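Local coordinates for phosphoribosyl-aminoimidazole carboxylase (Aspergillus clavatus, PDB 3K5I), which probably makes N5-carboxyaminoimidazole ribonucleotide from 5-aminoimidazole ribonucleotide, bicarbonate and ATP in purine biosynthesis, as an ATP-grasp enzyme, at residues Lys75-Arg81 with Asp98-Glu104; Tyr224-Glu228 with Val239-Arg244; Ser331-Ile337 with Lys373-Val379. All blocks are in the same frame, centred on the assembly; numbering follows the deposited sequence.

Contact 1: Lys75-Arg81 with Asp98-Glu104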
loop_
_atom_site.group_PDB
_atom_site.type_symbol
_atom_site.label_atom_id
_atom_site.label_comp_id
_atom_site.label_asym_id
_atom_site.label_seq_id
_atom_site.Cartn_x
_atom_site.Cartn_y
_atom_site.Cartn_z
ATOM N N LYS A 75 15.580 -13.840 19.081
ATOM C CA LYS A 75 16.444 -13.763 20.285
ATOM C C LYS A 75 17.186 -15.115 20.319
ATOM O O LYS A 75 17.720 -15.552 21.356
ATOM C CB LYS A 75 15.557 -13.820 21.538
ATOM C CG LYS A 75 14.547 -12.743 21.697
ATOM C CD LYS A 75 13.658 -13.052 22.895
ATOM C CE LYS A 75 12.365 -12.193 22.888
ATOM N NZ LYS A 75 10.980 -12.803 22.934
ATOM N N GLU A 76 17.175 -15.801 19.182
ATOM C CA GLU A 76 17.764 -17.137 19.078
ATOM C C GLU A 76 19.068 -17.214 18.310
ATOM O O GLU A 76 18.960 -17.222 17.107
ATOM C CB GLU A 76 16.723 -17.966 18.339
ATOM C CG GLU A 76 16.810 -19.466 18.570
ATOM C CD GLU A 76 15.853 -20.366 17.788
ATOM O OE1 GLU A 76 14.693 -20.019 17.441
ATOM O OE2 GLU A 76 16.332 -21.494 17.555
ATOM N N ARG A 77 20.214 -17.274 19.002
ATOM C CA ARG A 77 21.606 -17.397 18.512
ATOM C C ARG A 77 21.907 -17.989 17.135
ATOM O O ARG A 77 22.508 -17.317 16.302
ATOM C CB ARG A 77 22.411 -18.241 19.509
ATOM C CG ARG A 77 23.914 -18.052 19.533
ATOM C CD ARG A 77 24.310 -16.579 19.509
ATOM N NE ARG A 77 25.444 -16.428 20.405
ATOM C CZ ARG A 77 25.380 -15.925 21.636
ATOM N NH1 ARG A 77 24.278 -15.417 22.256
ATOM N NH2 ARG A 77 26.549 -15.975 22.229
ATOM N N GLU A 78 21.496 -19.245 16.940
ATOM C CA GLU A 78 21.646 -20.025 15.707
ATOM C C GLU A 78 20.644 -19.726 14.582
ATOM O O GLU A 78 20.907 -20.018 13.414
ATOM C CB GLU A 78 21.626 -21.536 16.025
ATOM C CG GLU A 78 22.918 -22.118 16.666
ATOM C CD GLU A 78 24.260 -21.476 16.249
ATOM O OE1 GLU A 78 24.581 -21.432 15.035
ATOM O OE2 GLU A 78 25.019 -20.995 17.149
ATOM N N ALA A 79 19.485 -19.167 14.938
ATOM C CA ALA A 79 18.426 -18.794 14.013
ATOM C C ALA A 79 18.903 -17.453 13.454
ATOM O O ALA A 79 18.921 -17.268 12.219
ATOM C CB ALA A 79 17.136 -18.632 14.828
ATOM N N VAL A 80 19.351 -16.578 14.374
ATOM C CA VAL A 80 19.902 -15.228 14.068
ATOM C C VAL A 80 21.049 -15.399 13.017
ATOM O O VAL A 80 21.090 -14.701 11.989
ATOM C CB VAL A 80 20.231 -14.295 15.355
ATOM C CG1 VAL A 80 20.981 -13.007 14.999
ATOM C CG2 VAL A 80 19.076 -13.888 16.379
ATOM N N ARG A 81 21.946 -16.376 13.241
ATOM C CA ARG A 81 23.116 -16.705 12.393
ATOM C C ARG A 81 22.818 -17.351 11.023
ATOM O O ARG A 81 23.433 -17.140 9.996
ATOM C CB ARG A 81 23.977 -17.666 13.232
ATOM C CG ARG A 81 25.474 -17.641 12.973
ATOM C CD ARG A 81 26.314 -18.753 13.692
ATOM N NE ARG A 81 27.732 -18.442 13.499
ATOM C CZ ARG A 81 28.473 -17.690 14.313
ATOM N NH1 ARG A 81 29.748 -17.452 14.029
ATOM N NH2 ARG A 81 27.964 -17.178 15.424
ATOM N N ASP A 98 19.025 -10.991 19.500
ATOM C CA ASP A 98 20.270 -11.430 20.089
ATOM C C ASP A 98 21.388 -10.679 19.414
ATOM O O ASP A 98 21.871 -11.079 18.373
ATOM C CB ASP A 98 20.336 -12.968 20.023
ATOM C CG ASP A 98 21.621 -13.528 20.529
ATOM O OD1 ASP A 98 22.415 -12.650 20.874
ATOM O OD2 ASP A 98 21.834 -14.761 20.599
ATOM N N THR A 99 21.833 -9.592 20.029
ATOM C CA THR A 99 22.925 -8.829 19.447
ATOM C C THR A 99 24.296 -9.491 19.552
ATOM O O THR A 99 25.251 -8.975 18.978
ATOM C CB THR A 99 22.931 -7.414 20.044
ATOM O OG1 THR A 99 23.393 -7.434 21.410
ATOM C CG2 THR A 99 21.446 -7.032 20.031
ATOM N N TYR A 100 24.373 -10.604 20.282
ATOM C CA TYR A 100 25.647 -11.329 20.434
ATOM C C TYR A 100 25.867 -12.202 19.213
ATOM O O TYR A 100 26.948 -12.193 18.619
ATOM C CB TYR A 100 25.667 -12.104 21.741
ATOM C CG TYR A 100 25.698 -11.126 22.891
ATOM C CD1 TYR A 100 26.908 -10.641 23.394
ATOM C CD2 TYR A 100 24.525 -10.679 23.457
ATOM C CE1 TYR A 100 26.927 -9.735 24.428
ATOM C CE2 TYR A 100 24.526 -9.810 24.515
ATOM C CZ TYR A 100 25.729 -9.294 24.979
ATOM O OH TYR A 100 25.735 -8.509 26.105
ATOM N N ALA A 101 24.802 -12.870 18.787
ATOM C CA ALA A 101 24.873 -13.665 17.572
ATOM C C ALA A 101 25.234 -12.646 16.495
ATOM O O ALA A 101 26.008 -12.967 15.610
ATOM C CB ALA A 101 23.493 -14.212 17.171
ATOM N N LEU A 102 24.642 -11.452 16.503
ATOM C CA LEU A 102 24.947 -10.411 15.493
ATOM C C LEU A 102 26.413 -9.935 15.485
ATOM O O LEU A 102 26.994 -9.731 14.407
ATOM C CB LEU A 102 24.057 -9.173 15.593
ATOM C CG LEU A 102 22.554 -9.108 15.238
ATOM C CD1 LEU A 102 21.878 -7.750 15.565
ATOM C CD2 LEU A 102 22.232 -9.515 13.811
ATOM N N GLU A 103 27.011 -9.764 16.671
ATOM C CA GLU A 103 28.428 -9.387 16.762
ATOM C C GLU A 103 29.231 -10.589 16.152
ATOM O O GLU A 103 30.217 -10.437 15.457
ATOM C CB GLU A 103 28.785 -9.175 18.240
ATOM C CG GLU A 103 30.279 -8.832 18.565
ATOM C CD GLU A 103 30.548 -8.646 20.079
ATOM O OE1 GLU A 103 29.630 -9.093 20.845
ATOM O OE2 GLU A 103 31.607 -8.073 20.477
ATOM N N GLU A 104 28.778 -11.810 16.392
ATOM C CA GLU A 104 29.481 -12.957 15.887
ATOM C C GLU A 104 29.501 -13.039 14.398
ATOM O O GLU A 104 30.484 -13.495 13.798
ATOM C CB GLU A 104 28.728 -14.215 16.245
ATOM C CG GLU A 104 29.552 -15.353 16.770
ATOM C CD GLU A 104 28.819 -15.935 17.958
ATOM O OE1 GLU A 104 29.347 -15.841 19.084
ATOM O OE2 GLU A 104 27.681 -16.419 17.775
#

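Contact 2: Tyr224-Glu228 with Val239-Arg244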
loop_
_atom_site.group_PDB
_atom_site.type_symbol
_atom_site.label_atom_id
_atom_site.label_comp_id
_atom_site.label_asym_id
_atom_site.label_seq_id
_atom_site.Cartn_x
_atom_site.Cartn_y
_atom_site.Cartn_z
ATOM N N TYR A 224 11.067 13.167 9.301
ATOM C CA TYR A 224 9.712 13.513 8.941
ATOM C C TYR A 224 9.239 14.594 9.883
ATOM O O TYR A 224 9.937 14.894 10.879
ATOM C CB TYR A 224 8.819 12.269 8.981
ATOM C CG TYR A 224 9.088 11.220 7.882
ATOM C CD1 TYR A 224 10.051 10.218 8.082
ATOM C CD2 TYR A 224 8.324 11.162 6.711
ATOM C CE1 TYR A 224 10.283 9.233 7.144
ATOM C CE2 TYR A 224 8.549 10.154 5.754
ATOM C CZ TYR A 224 9.507 9.199 5.941
ATOM O OH TYR A 224 9.686 8.219 4.950
ATOM N N PRO A 225 8.073 15.183 9.625
ATOM C CA PRO A 225 7.630 16.228 10.556
ATOM C C PRO A 225 7.335 15.666 11.958
ATOM O O PRO A 225 7.145 14.454 12.173
ATOM C CB PRO A 225 6.328 16.714 9.925
ATOM C CG PRO A 225 6.567 16.560 8.448
ATOM C CD PRO A 225 7.286 15.197 8.378
ATOM N N THR A 226 7.362 16.547 12.949
ATOM C CA THR A 226 7.079 16.185 14.333
ATOM C C THR A 226 5.560 15.939 14.350
ATOM O O THR A 226 4.747 16.675 13.722
ATOM C CB THR A 226 7.328 17.411 15.228
ATOM O OG1 THR A 226 8.669 17.895 15.070
ATOM C CG2 THR A 226 6.964 17.152 16.688
ATOM N N VAL A 227 5.193 14.838 14.988
ATOM C CA VAL A 227 3.803 14.405 15.178
ATOM C C VAL A 227 3.479 14.387 16.689
ATOM O O VAL A 227 4.364 14.428 17.583
ATOM C CB VAL A 227 3.432 13.054 14.549
ATOM C CG1 VAL A 227 3.668 13.074 13.029
ATOM C CG2 VAL A 227 4.205 12.036 15.209
ATOM N N GLU A 228 2.184 14.440 16.979
ATOM C CA GLU A 228 1.660 14.503 18.340
ATOM C C GLU A 228 1.084 13.139 18.584
ATOM O O GLU A 228 0.266 12.685 17.780
ATOM C CB GLU A 228 0.394 15.356 18.184
ATOM C CG GLU A 228 -0.521 15.209 19.378
ATOM C CD GLU A 228 -1.629 16.231 19.296
ATOM O OE1 GLU A 228 -1.768 16.947 18.287
ATOM O OE2 GLU A 228 -2.393 16.309 20.256
ATOM N N VAL A 239 -2.231 9.148 16.614
ATOM C CA VAL A 239 -1.137 9.956 16.067
ATOM C C VAL A 239 -1.776 11.056 15.184
ATOM O O VAL A 239 -2.600 10.698 14.361
ATOM C CB VAL A 239 -0.026 9.142 15.352
ATOM C CG1 VAL A 239 1.023 10.111 14.729
ATOM C CG2 VAL A 239 0.682 8.166 16.338
ATOM N N TYR A 240 -1.420 12.336 15.353
ATOM C CA TYR A 240 -1.913 13.479 14.526
ATOM C C TYR A 240 -0.689 14.000 13.808
ATOM O O TYR A 240 0.317 14.430 14.363
ATOM C CB TYR A 240 -2.496 14.624 15.344
ATOM C CG TYR A 240 -3.663 14.184 16.182
ATOM C CD1 TYR A 240 -3.470 13.435 17.342
ATOM C CD2 TYR A 240 -4.960 14.449 15.771
ATOM C CE1 TYR A 240 -4.529 12.998 18.093
ATOM C CE2 TYR A 240 -6.040 13.992 16.545
ATOM C CZ TYR A 240 -5.823 13.310 17.701
ATOM O OH TYR A 240 -6.959 12.920 18.379
ATOM N N ALA A 241 -0.762 13.965 12.494
ATOM C CA ALA A 241 0.418 14.370 11.770
ATOM C C ALA A 241 0.073 15.430 10.740
ATOM O O ALA A 241 -0.792 15.227 9.914
ATOM C CB ALA A 241 1.012 13.043 11.161
ATOM N N PRO A 242 0.720 16.594 10.804
ATOM C CA PRO A 242 1.761 16.902 11.783
ATOM C C PRO A 242 1.078 17.248 13.105
ATOM O O PRO A 242 -0.155 17.338 13.097
ATOM C CB PRO A 242 2.405 18.147 11.168
ATOM C CG PRO A 242 1.201 18.831 10.521
ATOM C CD PRO A 242 0.203 17.804 10.149
ATOM N N ALA A 243 1.863 17.456 14.174
ATOM C CA ALA A 243 1.421 17.765 15.542
ATOM C C ALA A 243 0.612 19.077 15.557
ATOM O O ALA A 243 1.005 20.081 14.946
ATOM C CB ALA A 243 2.615 18.055 16.378
ATOM N N ARG A 244 -0.509 19.064 16.270
ATOM C CA ARG A 244 -1.421 20.211 16.383
ATOM C C ARG A 244 -1.035 21.206 17.511
ATOM O O ARG A 244 -0.633 20.798 18.624
ATOM C CB ARG A 244 -2.833 19.636 16.712
ATOM C CG ARG A 244 -3.486 18.702 15.657
ATOM C CD ARG A 244 -4.813 18.006 16.061
ATOM N NE ARG A 244 -4.706 17.337 17.369
ATOM C CZ ARG A 244 -5.703 16.900 18.145
ATOM N NH1 ARG A 244 -5.479 16.323 19.334
ATOM N NH2 ARG A 244 -6.958 17.011 17.767
#

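Contact 3: Ser331-Ile337 with Lys373-Val379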
loop_
_atom_site.group_PDB
_atom_site.type_symbol
_atom_site.label_atom_id
_atom_site.label_comp_id
_atom_site.label_asym_id
_atom_site.label_seq_id
_atom_site.Cartn_x
_atom_site.Cartn_y
_atom_site.Cartn_z
ATOM N N SER A 331 -3.288 14.093 8.620
ATOM C CA SER A 331 -3.799 12.765 8.934
ATOM C C SER A 331 -3.776 12.361 10.396
ATOM O O SER A 331 -3.135 12.954 11.265
ATOM C CB SER A 331 -3.329 11.688 7.961
ATOM O OG SER A 331 -1.922 11.568 7.901
ATOM N N ILE A 332 -4.569 11.344 10.669
ATOM C CA ILE A 332 -4.654 10.867 12.041
ATOM C C ILE A 332 -4.573 9.331 11.982
ATOM O O ILE A 332 -5.255 8.708 11.156
ATOM C CB ILE A 332 -6.060 11.287 12.697
ATOM C CG1 ILE A 332 -6.182 12.806 12.740
ATOM C CG2 ILE A 332 -6.166 10.912 14.210
ATOM C CD1 ILE A 332 -7.608 13.248 12.976
ATOM N N MET A 333 -3.767 8.715 12.846
ATOM C CA MET A 333 -3.719 7.247 12.851
ATOM C C MET A 333 -4.219 6.901 14.238
ATOM O O MET A 333 -3.804 7.530 15.249
ATOM C CB MET A 333 -2.302 6.691 12.620
ATOM C CG MET A 333 -2.088 5.136 12.724
ATOM S SD MET A 333 -0.718 4.787 13.887
ATOM C CE MET A 333 -1.404 5.160 15.407
ATOM N N LEU A 334 -5.104 5.904 14.218
ATOM C CA LEU A 334 -5.699 5.329 15.424
ATOM C C LEU A 334 -5.247 3.849 15.520
ATOM O O LEU A 334 -5.266 3.120 14.530
ATOM C CB LEU A 334 -7.233 5.417 15.341
ATOM C CG LEU A 334 -7.936 4.798 16.563
ATOM C CD1 LEU A 334 -8.015 5.699 17.784
ATOM C CD2 LEU A 334 -9.332 4.541 16.146
ATOM N N ASN A 335 -4.781 3.373 16.668
ATOM C CA ASN A 335 -4.356 1.975 16.733
ATOM C C ASN A 335 -5.599 1.179 17.021
ATOM O O ASN A 335 -6.465 1.756 17.631
ATOM C CB ASN A 335 -3.397 1.724 17.923
ATOM C CG ASN A 335 -1.943 1.785 17.488
ATOM O OD1 ASN A 335 -1.641 1.677 16.285
ATOM N ND2 ASN A 335 -1.036 2.000 18.438
ATOM N N ILE A 336 -5.642 -0.094 16.628
ATOM C CA ILE A 336 -6.717 -1.018 16.912
ATOM C C ILE A 336 -6.038 -1.982 17.866
ATOM O O ILE A 336 -5.221 -2.819 17.516
ATOM C CB ILE A 336 -7.126 -1.793 15.719
ATOM C CG1 ILE A 336 -7.700 -0.836 14.684
ATOM C CG2 ILE A 336 -8.173 -2.808 16.118
ATOM C CD1 ILE A 336 -8.010 -1.639 13.494
ATOM N N ILE A 337 -6.371 -1.810 19.129
ATOM C CA ILE A 337 -5.802 -2.563 20.229
ATOM C C ILE A 337 -6.724 -3.703 20.644
ATOM O O ILE A 337 -7.938 -3.503 20.649
ATOM C CB ILE A 337 -5.864 -1.474 21.371
ATOM C CG1 ILE A 337 -5.041 -0.295 20.918
ATOM C CG2 ILE A 337 -5.353 -1.987 22.683
ATOM C CD1 ILE A 337 -3.786 -0.904 20.311
ATOM N N LYS A 373 -1.749 -4.827 19.927
ATOM C CA LYS A 373 -1.782 -4.050 18.697
ATOM C C LYS A 373 -2.085 -5.017 17.539
ATOM O O LYS A 373 -1.245 -5.828 17.112
ATOM C CB LYS A 373 -0.479 -3.271 18.382
ATOM C CG LYS A 373 -0.187 -2.105 19.318
ATOM C CD LYS A 373 1.117 -1.409 18.970
ATOM C CE LYS A 373 1.414 -0.325 20.027
ATOM N NZ LYS A 373 2.776 0.318 19.772
ATOM N N MET A 374 -3.304 -4.873 17.049
ATOM C CA MET A 374 -3.834 -5.695 16.006
ATOM C C MET A 374 -4.002 -5.133 14.613
ATOM O O MET A 374 -4.279 -5.880 13.653
ATOM C CB MET A 374 -5.222 -6.044 16.561
ATOM C CG MET A 374 -5.163 -6.821 17.914
ATOM S SD MET A 374 -4.097 -8.262 17.942
ATOM C CE MET A 374 -4.747 -9.619 16.748
ATOM N N GLY A 375 -3.847 -3.817 14.480
ATOM C CA GLY A 375 -3.980 -3.219 13.178
ATOM C C GLY A 375 -4.030 -1.684 13.479
ATOM O O GLY A 375 -3.824 -1.288 14.611
ATOM N N HIS A 376 -4.223 -0.829 12.477
ATOM C CA HIS A 376 -4.316 0.627 12.577
ATOM C C HIS A 376 -5.130 1.134 11.417
ATOM O O HIS A 376 -5.260 0.443 10.413
ATOM C CB HIS A 376 -2.975 1.356 12.679
ATOM C CG HIS A 376 -2.223 1.477 11.377
ATOM N ND1 HIS A 376 -1.213 0.599 11.040
ATOM C CD2 HIS A 376 -2.262 2.399 10.375
ATOM C CE1 HIS A 376 -0.665 0.967 9.893
ATOM N NE2 HIS A 376 -1.290 2.054 9.457
ATOM N N ILE A 377 -5.712 2.319 11.613
ATOM C CA ILE A 377 -6.537 2.967 10.607
ATOM C C ILE A 377 -5.884 4.312 10.459
ATOM O O ILE A 377 -5.505 4.967 11.452
ATOM C CB ILE A 377 -7.906 3.426 11.090
ATOM C CG1 ILE A 377 -8.598 2.271 11.787
ATOM C CG2 ILE A 377 -8.746 3.940 9.870
ATOM C CD1 ILE A 377 -8.532 1.049 10.932
ATOM N N THR A 378 -5.731 4.707 9.205
ATOM C CA THR A 378 -5.131 6.026 9.037
ATOM C C THR A 378 -6.134 6.869 8.261
ATOM O O THR A 378 -6.524 6.482 7.162
ATOM C CB THR A 378 -3.759 6.023 8.259
ATOM O OG1 THR A 378 -2.716 5.499 9.058
ATOM C CG2 THR A 378 -3.283 7.452 8.004
ATOM N N VAL A 379 -6.479 8.027 8.805
ATOM C CA VAL A 379 -7.406 8.920 8.056
ATOM C C VAL A 379 -6.754 10.243 7.577
ATOM O O VAL A 379 -6.101 10.980 8.347
ATOM C CB VAL A 379 -8.661 9.199 8.912
ATOM C CG1 VAL A 379 -9.615 10.169 8.250
ATOM C CG2 VAL A 379 -9.344 7.906 9.177
#

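Contact 1: Lys75-Arg81 with Asp98-Glu104
Arg-77 reaches Asp-98 because its CG stands anti to the backbone N (chi1 -156°) and its chain then bends at chi2 and chi3. The CG of Asp-98 is likewise anti to its own backbone N, which turns the carboxylate to meet both the guanidinium and the first turn of its helix. Asp-98 is the N-cap of helix 99-104, in the preATP-grasp domain. Its OD1 accepts from Tyr-100 N at 2.9 Å and from Ala-101 N at 3.2 Å, both from the same face of the carboxylate. The syn lone pair of OD2 takes Arg-77 NH1 at 3.0 Å, near the guanidinium plane. The two flat groups are 65° apart. One carboxylate thus caps a helix and holds an arginine of the other segment. The methylene CB of Tyr-100 lies over one face of the Arg-77 guanidinium, and the Tyr-100 ring makes a cation-pi contact with Arg-119.

Next to the salt bridge, apolar side chains meet. Val-80 CG1 touches Ala-101 CB at 3.5 Å and Leu-102 CD2 at 3.9 Å. Leu-53 of strand 49-54, in the parallel sheet, touches Val-80 too. The two short helix segments cross at -45°, with their axes 8.6 Å apart; the small Ala-101 side chain faces helix 77-81.

Glu-104 extends the charge network. Arg-81 also reaches it, but the position of Arg-81 NH2 is doubtful. Arg-77 NE makes a long salt bridge and weak hydrogen bond to Glu-104 OE2, at 3.5 Å.

Contact 2: Tyr224-Glu228 with Val239-Arg244
Val-227 fills the apolar centre between the two segments. Its CG1 presses on Ala-241 CB at 3.2 Å, closer than two methyls normally sit. Its CG2 meets Val-239 CG1 at 3.7 Å. With chi1 at -59°, CG1 is anti to the carbonyl carbon, and the two methyls are divided between these neighbours. Tyr-298 covers Val-227 from a nearby loop.

Backbone bonds flank this centre. Glu-228 and Tyr-240 form an antiparallel hydrogen-bonded pair, with Glu-228 N to Tyr-240 O at 3.2 Å and Tyr-240 N to Glu-228 O at 3.0 Å. Beyond the cis peptide bond before Pro-242, Ala-243 N returns to Thr-226 O at 3.0 Å.

The polar edge is built on the extended Glu-228 side chain. Arg-244 grips it side-on with two nitrogens: NE to OE1 at 3.1 Å and NH1 to OE2 at 3.2 Å. Both acceptors lie near the guanidinium plane, but both nitrogens come from above the carboxylate plane, the two groups being turned 40° apart. Arg-244 N also reaches Glu-228 OE1, from the opposite face to NE, so three bonds fix the carboxylate. The guanidinium lies over the rim of the Tyr-240 ring, and Tyr-240 CE2 faces the middle of the guanidinium. Arg-244 NH2 continues to Glu-388 on helix 384-399. The segments belong to the antiparallel beta hairpin of strands 221-232 and 235-241, in the ATP-grasp domain.

Contact 3: Ser331-Ile337 with Lys373-Val379
Main-chain hydrogen bonds join Ser-331-Ile-337 to Lys-373-Val-379 as antiparallel strands. In the middle, Leu-334 and Ile-377 form a hydrogen-bonded pair, with Leu-334 N to Ile-377 O at 2.9 Å and Ile-377 N to Leu-334 O at 3.1 Å. Further along, Val-379 N gives a nearly straight bond to Ile-332 O at 2.7 Å. The other end is a classic beta bulge: two residues, Met-374 and Gly-375, stand opposite the single residue Ile-336. Ile-336 O takes Met-374 N at 2.8 Å, while its bond from Gly-375 N is weak. Ile-336 N still reaches Gly-375 O, but from above the carbonyl plane.

Apolar packing lies on the face of Ile-336 and Ile-377, whose CD1 methyls meet at 3.7 Å. Ile-336 CD1 also lies near Gly-375 C, where no side chain intervenes. Helix 344-352 covers this face through His-345 and Ala-352, and helix 384-399 covers Ile-332.

On the face of Met-333 and His-376, the contacts involve sulfur and ring. Met-333 crosses His-376 at about a right angle. Its CG is 3.6 Å from His-376 CD2, and its SD is set obliquely to the ring, 4.8 Å from the centroid. The CG of His-376 lies between its backbone N and carbonyl carbon (chi1 77°), which leaves CD2 beside Met-333. The ring stacks with His-361 and His-297; its ND1 hydrogen-bonds to Tyr-363 OH.

Polar side chains continue along that same face. The extended Lys-373 passes Asn-335, with its CE 3.7 Å from Asn-335 ND2. The two share Asn-294 OD1 as acceptor, and ND2 also hydrogen-bonds to Cys-236 O. Lys-373 NZ forms a salt bridge with Asp-173 as well. Held by Asn-294 and Asp-173, the amine is directed towards the 5-aminoimidazole ribonucleotide pocket.

Contacts 2 and 3 belong to one antiparallel sheet and touch where strands 235-241 and 331-337 run side by side. Val-239 N lies 2.6 Å from Met-333 O and Ala-241 N lies 2.9 Å from Ser-331 O, both probable hydrogen bonds. Contact 1 is separate, in the preATP-grasp domain. Its nearest atoms are about 22 Å from contact 2 and about 15 Å from contact 3. 5-Aminoimidazole ribonucleotide lies between contacts 1 and 3, about 4 Å from the Lys-373 side chain and about 8 Å from that of Lys-75. ADP is about 7 Å from the Lys-373 side chain and about 10 Å from that of Val-239 in contact 2.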